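Local coordinates for phosphatidylethanolamine-binding protein, putative (Plasmodium falciparum, PDB 2R77), which probably binds phosphatidylethanolamine or related phospholipid head groups and, like other members of its family, may regulate protein kinases, at residues 95-99 and 141-146. Sequence-based numbering, arbitrary orientation.
Sequences YPSRL and GTGLHR
R98 meets the 141-146 loop at both ends of its length. Its backbone N donates to T142 O at 2.9 Å. At the far end NH2 reaches L144 O at 2.8 Å, with an N-H...O angle of 162° and the carbonyl oxygen almost exactly in the guanidinium plane. CG lies anti to the backbone N (chi1 172°) and the chain bends at chi2, which lays CB, CG and CD along that same oxygen before NH2 closes on it. Over one guanidinium face lies R146: the two planes are 10° apart and their centres 3.8 Å, a parallel arginine stack with R98 NE above the middle of the R146 group. The like charges are probably offset by D94, which forms a salt bridge with R146 NH2; R146 NH1 bonds to D28 O, and R98 NH2 also bonds to Q203 OE1.

At the other end of the contact, the cis peptide bond before P96 belongs to a turn that presents P96 O to the H145 ring edge, CE1 being 3.4 Å away; Y173 OH also hydrogen-bonds to P96 O. H145 NE2 donates to T142 OG1 at 2.7 Å, while ND1 bonds to D92, fixing the ring's rotation. The S97 hydroxyl, anti to its backbone N, accepts from L99 N, closing an ST turn, and packs beside T142 CB. G143, with positive phi, sets its CA 4.0 Å from R98 CB and 3.8 Å from L99 CG.

Two family signatures thus meet, DPDxP (D92-P96) and GxHR (G143-R146), linked through D92 and D94; in relatives they border the ligand pocket, perhaps here too. The contact joins the loop linking antiparallel strands 84-95 and 104-114 to the one running into strand 148-155, at one end of the five-stranded sheet, with R146 also touching helix 30-33.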
loop_
_atom_site.group_PDB
_atom_site.type_symbol
_atom_site.label_atom_id
_atom_site.label_comp_id
_atom_site.label_asym_id
_atom_site.label_seq_id
_atom_site.Cartn_x
_atom_site.Cartn_y
_atom_site.Cartn_z
ATOM N N TYR A 95 -2.133 10.279 7.915
ATOM C CA TYR A 95 -2.728 11.493 7.354
ATOM C C TYR A 95 -3.752 12.075 8.336
ATOM O O TYR A 95 -4.698 11.388 8.711
ATOM C CB TYR A 95 -3.397 11.179 6.024
ATOM C CG TYR A 95 -4.159 12.351 5.492
ATOM C CD1 TYR A 95 -3.491 13.427 4.918
ATOM C CD2 TYR A 95 -5.543 12.398 5.591
ATOM C CE1 TYR A 95 -4.193 14.542 4.421
ATOM C CE2 TYR A 95 -6.260 13.502 5.126
ATOM C CZ TYR A 95 -5.565 14.576 4.528
ATOM O OH TYR A 95 -6.250 15.692 4.043
ATOM N N PRO A 96 -3.607 13.367 8.701
ATOM C CA PRO A 96 -2.638 14.352 8.216
ATOM C C PRO A 96 -1.221 14.266 8.797
ATOM O O PRO A 96 -0.263 14.786 8.177
ATOM C CB PRO A 96 -3.257 15.688 8.644
ATOM C CG PRO A 96 -4.008 15.385 9.872
ATOM C CD PRO A 96 -4.532 13.952 9.692
ATOM N N SER A 97 -1.073 13.629 9.961
ATOM C CA SER A 97 0.237 13.603 10.613
ATOM C C SER A 97 0.547 12.293 11.304
ATOM O O SER A 97 -0.338 11.696 11.900
ATOM C CB SER A 97 0.314 14.735 11.651
ATOM O OG SER A 97 1.570 14.790 12.320
ATOM N N ARG A 98 1.822 11.891 11.246
ATOM C CA ARG A 98 2.362 10.784 12.063
ATOM C C ARG A 98 2.269 11.098 13.584
ATOM O O ARG A 98 2.156 10.194 14.429
ATOM C CB ARG A 98 3.818 10.559 11.662
ATOM C CG ARG A 98 4.621 9.555 12.535
ATOM C CD ARG A 98 4.047 8.139 12.395
ATOM N NE ARG A 98 4.778 7.163 13.229
ATOM C CZ ARG A 98 5.954 6.608 12.906
ATOM N NH1 ARG A 98 6.495 5.739 13.758
ATOM N NH2 ARG A 98 6.600 6.884 11.746
ATOM N N LEU A 99 2.287 12.388 13.893
ATOM C CA LEU A 99 2.563 12.881 15.232
ATOM C C LEU A 99 1.326 13.141 16.076
ATOM O O LEU A 99 1.454 13.408 17.276
ATOM C CB LEU A 99 3.365 14.168 15.114
ATOM C CG LEU A 99 4.650 14.121 14.289
ATOM C CD1 LEU A 99 5.382 15.433 14.431
ATOM C CD2 LEU A 99 5.522 12.979 14.765
ATOM N N GLY A 141 6.675 18.892 8.328
ATOM C CA GLY A 141 6.542 18.997 9.797
ATOM C C GLY A 141 5.410 18.159 10.366
ATOM O O GLY A 141 4.809 18.518 11.391
ATOM N N THR A 142 5.101 17.036 9.698
ATOM C CA THR A 142 4.066 16.109 10.173
ATOM C C THR A 142 4.633 14.690 10.398
ATOM O O THR A 142 3.913 13.679 10.248
ATOM C CB THR A 142 2.804 16.090 9.230
ATOM O OG1 THR A 142 3.180 15.590 7.935
ATOM C CG2 THR A 142 2.172 17.526 9.105
ATOM N N GLY A 143 5.918 14.636 10.765
ATOM C CA GLY A 143 6.597 13.399 11.115
ATOM C C GLY A 143 6.874 12.494 9.919
ATOM O O GLY A 143 6.659 12.876 8.761
ATOM N N LEU A 144 7.369 11.293 10.222
ATOM C CA LEU A 144 7.696 10.283 9.220
ATOM C C LEU A 144 6.447 9.443 8.889
ATOM O O LEU A 144 5.982 8.614 9.697
ATOM C CB LEU A 144 8.801 9.374 9.761
ATOM C CG LEU A 144 10.185 10.027 9.804
ATOM C CD1 LEU A 144 11.105 9.246 10.743
ATOM C CD2 LEU A 144 10.857 10.211 8.415
ATOM N N HIS A 145 5.840 9.723 7.737
ATOM C CA HIS A 145 4.684 8.939 7.312
ATOM C C HIS A 145 5.118 7.530 6.873
ATOM O O HIS A 145 6.072 7.389 6.111
ATOM C CB HIS A 145 3.945 9.649 6.182
ATOM C CG HIS A 145 3.336 10.961 6.571
ATOM N ND1 HIS A 145 2.098 11.374 6.112
ATOM C CD2 HIS A 145 3.830 11.991 7.309
ATOM C CE1 HIS A 145 1.830 12.578 6.611
ATOM N NE2 HIS A 145 2.864 12.965 7.343
ATOM N N ARG A 146 4.376 6.515 7.320
ATOM C CA ARG A 146 4.729 5.120 7.052
ATOM C C ARG A 146 4.052 4.688 5.750
ATOM O O ARG A 146 3.088 3.904 5.761
ATOM C CB ARG A 146 4.317 4.239 8.238
ATOM C CG ARG A 146 5.173 4.546 9.487
ATOM C CD ARG A 146 4.542 4.012 10.751
ATOM N NE ARG A 146 3.406 4.819 11.197
ATOM C CZ ARG A 146 2.758 4.639 12.347
ATOM N NH1 ARG A 146 3.129 3.665 13.195
ATOM N NH2 ARG A 146 1.732 5.426 12.654
#